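Local atomic coordinates of urocanate hydratase (Paenibacillus sp. Soil724D2, PDB entry 7NED), a protein that hydrates thiourocanate in bacterial ergothioneine breakdown, as a member of the NAD+-dependent urocanase family. Residues Leu435-Met440 against Leu521-Ala526. Residues are numbered along the deposited sequence; the frame is centred on the assembly and turned at random.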
ATOM      1  N   LEU A 435      -3.512 -15.279  -1.917  1.00 16.30           N
ATOM      2  CA  LEU A 435      -2.317 -16.123  -1.984  1.00 17.42           C
ATOM      3  C   LEU A 435      -2.092 -16.436  -3.458  1.00 16.66           C
ATOM      4  O   LEU A 435      -2.497 -17.479  -3.976  1.00 17.07           O
ATOM      5  CB  LEU A 435      -2.505 -17.396  -1.148  1.00 16.72           C
ATOM      6  CG  LEU A 435      -1.242 -18.241  -0.929  1.00 20.89           C
ATOM      7  CD1 LEU A 435      -0.362 -17.666   0.199  1.00 19.47           C
ATOM      8  CD2 LEU A 435      -1.657 -19.721  -0.695  1.00 23.32           C
ATOM      9  N   ASP A 436      -1.542 -15.486  -4.193  1.00 16.46           N
ATOM     10  CA  ASP A 436      -1.396 -15.582  -5.643  1.00 16.61           C
ATOM     11  C   ASP A 436      -0.160 -14.758  -6.027  1.00 19.10           C
ATOM     12  O   ASP A 436       0.194 -13.840  -5.337  1.00 15.32           O
ATOM     13  CB  ASP A 436      -2.674 -15.071  -6.312  1.00 14.74           C
ATOM     14  CG  ASP A 436      -2.836 -15.480  -7.804  1.00 18.92           C
ATOM     15  OD1 ASP A 436      -2.570 -16.577  -8.155  1.00 18.65           O
ATOM     16  OD2 ASP A 436      -3.290 -14.688  -8.589  1.00 20.15           O
ATOM     17  N   ALA A 437       0.435 -15.124  -7.132  1.00 15.73           N
ATOM     18  CA  ALA A 437       1.653 -14.551  -7.590  1.00 15.92           C
ATOM     19  C   ALA A 437       1.952 -13.055  -7.371  1.00 19.65           C
ATOM     20  O   ALA A 437       2.781 -12.807  -6.604  1.00 24.12           O
ATOM     21  CB  ALA A 437       1.999 -14.996  -8.968  1.00 17.00           C
ATOM     22  N   ALA A 438       1.296 -12.096  -7.952  1.00 18.72           N
ATOM     23  CA  ALA A 438       1.789 -10.692  -7.607  1.00 21.88           C
ATOM     24  C   ALA A 438       0.993 -10.036  -6.487  1.00 19.91           C
ATOM     25  O   ALA A 438       1.081  -8.896  -6.271  1.00 17.43           O
ATOM     26  CB  ALA A 438       1.953  -9.833  -8.797  1.00 22.55           C
ATOM     27  N   SER A 439       0.278 -10.835  -5.747  1.00 15.18           N
ATOM     28  CA  SER A 439      -0.688 -10.264  -4.836  1.00 15.41           C
ATOM     29  C   SER A 439      -0.574 -10.447  -3.356  1.00 17.17           C
ATOM     30  O   SER A 439      -1.445 -10.140  -2.588  1.00 14.56           O
ATOM     31  CB  SER A 439      -2.064 -10.609  -5.358  1.00 16.80           C
ATOM     32  OG  SER A 439      -2.247 -11.941  -5.242  1.00 25.03           O
ATOM     33  N   MET A 440       0.597 -10.851  -2.972  1.00 16.17           N
ATOM     34  CA  MET A 440       0.892 -11.092  -1.615  1.00 14.30           C
ATOM     35  C   MET A 440       2.363 -10.982  -1.225  1.00 18.55           C
ATOM     36  O   MET A 440       3.200 -11.584  -1.825  1.00 17.81           O
ATOM     37  CB  MET A 440       0.362 -12.448  -1.285  1.00 21.00           C
ATOM     38  CG  MET A 440       0.919 -13.096  -0.104  1.00 22.60           C
ATOM     39  SD  MET A 440       0.144 -12.388   1.290  1.00 29.42           S
ATOM     40  CE  MET A 440      -1.254 -13.412   1.473  1.00 26.68           C
ATOM     41  N   LEU A 521       5.664 -12.054 -13.940  1.00 14.02           N
ATOM     42  CA  LEU A 521       6.834 -11.179 -13.968  1.00 16.03           C
ATOM     43  C   LEU A 521       7.414 -10.976 -12.583  1.00 15.23           C
ATOM     44  O   LEU A 521       8.627 -10.772 -12.454  1.00 15.60           O
ATOM     45  CB  LEU A 521       6.514  -9.821 -14.595  1.00 12.80           C
ATOM     46  CG  LEU A 521       6.160  -9.794 -16.074  1.00 15.66           C
ATOM     47  CD1 LEU A 521       6.270  -8.394 -16.633  1.00 15.78           C
ATOM     48  CD2 LEU A 521       7.140 -10.719 -16.826  1.00 17.51           C
ATOM     49  N   ARG A 522       6.583 -11.020 -11.529  1.00 13.60           N
ATOM     50  CA  ARG A 522       7.136 -10.855 -10.184  1.00 13.06           C
ATOM     51  C   ARG A 522       8.125 -11.971  -9.860  1.00 16.03           C
ATOM     52  O   ARG A 522       9.177 -11.721  -9.260  1.00 16.96           O
ATOM     53  CB  ARG A 522       6.002 -10.817  -9.146  1.00 15.22           C
ATOM     54  CG  ARG A 522       6.447 -10.435  -7.768  1.00 16.50           C
ATOM     55  CD  ARG A 522       6.795 -11.672  -6.907  1.00 15.63           C
ATOM     56  NE  ARG A 522       7.343 -11.207  -5.651  1.00 17.16           N
ATOM     57  CZ  ARG A 522       8.614 -10.867  -5.483  1.00 16.82           C
ATOM     58  NH1 ARG A 522       9.473 -10.963  -6.500  1.00 14.87           N
ATOM     59  NH2 ARG A 522       9.031 -10.423  -4.298  1.00 16.60           N
ATOM     60  N   TYR A 523       7.785 -13.218 -10.209  1.00 15.28           N
ATOM     61  CA  TYR A 523       8.697 -14.331  -9.989  1.00 14.71           C
ATOM     62  C   TYR A 523       9.813 -14.337 -11.028  1.00 15.57           C
ATOM     63  O   TYR A 523      10.948 -14.693 -10.703  1.00 16.45           O
ATOM     64  CB  TYR A 523       7.919 -15.676  -9.958  1.00 16.96           C
ATOM     65  CG  TYR A 523       7.230 -15.761  -8.627  1.00 16.60           C
ATOM     66  CD1 TYR A 523       7.883 -16.308  -7.538  1.00 18.93           C
ATOM     67  CD2 TYR A 523       5.999 -15.121  -8.414  1.00 18.29           C
ATOM     68  CE1 TYR A 523       7.313 -16.289  -6.269  1.00 20.18           C
ATOM     69  CE2 TYR A 523       5.420 -15.094  -7.142  1.00 18.73           C
ATOM     70  CZ  TYR A 523       6.089 -15.670  -6.078  1.00 19.98           C
ATOM     71  OH  TYR A 523       5.541 -15.679  -4.811  1.00 19.30           O
ATOM     72  N   ALA A 524       9.532 -13.912 -12.256  1.00 17.02           N
ATOM     73  CA  ALA A 524      10.617 -13.781 -13.229  1.00 17.79           C
ATOM     74  C   ALA A 524      11.668 -12.796 -12.738  1.00 19.07           C
ATOM     75  O   ALA A 524      12.872 -13.074 -12.800  1.00 16.67           O
ATOM     76  CB  ALA A 524      10.066 -13.337 -14.583  1.00 16.98           C
ATOM     77  N   ASP A 525      11.220 -11.648 -12.198  1.00 14.65           N
ATOM     78  CA  ASP A 525      12.140 -10.659 -11.663  1.00 16.69           C
ATOM     79  C   ASP A 525      13.002 -11.242 -10.565  1.00 16.72           C
ATOM     80  O   ASP A 525      14.160 -10.849 -10.411  1.00 18.57           O
ATOM     81  CB  ASP A 525      11.377  -9.463 -11.110  1.00 17.79           C
ATOM     82  CG  ASP A 525      12.306  -8.388 -10.601  1.00 19.25           C
ATOM     83  OD1 ASP A 525      12.811  -7.629 -11.464  1.00 18.74           O
ATOM     84  OD2 ASP A 525      12.556  -8.326  -9.364  1.00 16.76           O
ATOM     85  N   ALA A 526      12.451 -12.149  -9.761  1.00 15.78           N
ATOM     86  CA  ALA A 526      13.265 -12.697  -8.688  1.00 17.25           C
ATOM     87  C   ALA A 526      14.215 -13.785  -9.171  1.00 20.87           C
ATOM     88  O   ALA A 526      14.981 -14.318  -8.362  1.00 17.80           O
ATOM     89  CB  ALA A 526      12.389 -13.252  -7.563  1.00 15.50           C
TER
HETATM   90  O   HOH W   1       5.097 -10.214  -3.731  1.00 21.24           O
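Ala437 meets the ring of Tyr523 through its methyl group and its carbonyl. Ala437 CB lies 3.9 Å from Tyr523 CE2, and Ala438 CB approaches Arg522 CB at 4.2 Å. The Ala437 carbonyl comes to the edge of the ring, near its plane, with O 3.5 Å from Tyr523 CE2. Tyr523 CG stands anti to its own carbonyl carbon (chi1 -76°), which carries the ring across to the loop.

The polar link is indirect. A water donates to Met440 O at 3.0 Å and accepts from Arg522 NE at 3.1 Å. The bend of the Arg522 chain at chi2 (-93°) helps bring NE to this water. The guanidinium also bonds to Ser454 through NH2 and makes a cation-pi contact with Trp460.

Residues 436-439 form a type I turn that interrupts strand 428-441, closed by Ser439 N to Asp436 O at 3.0 Å. The contact seats this turn on the C-terminal end of helix 502-525, within the urocanase C-terminal domain. The Tyr523 side chain is about 11 Å from the bound NAD, too far to touch it. With no direct hydrogen bond across it, the buried join rests on a few van der Waals contacts and one bridging water.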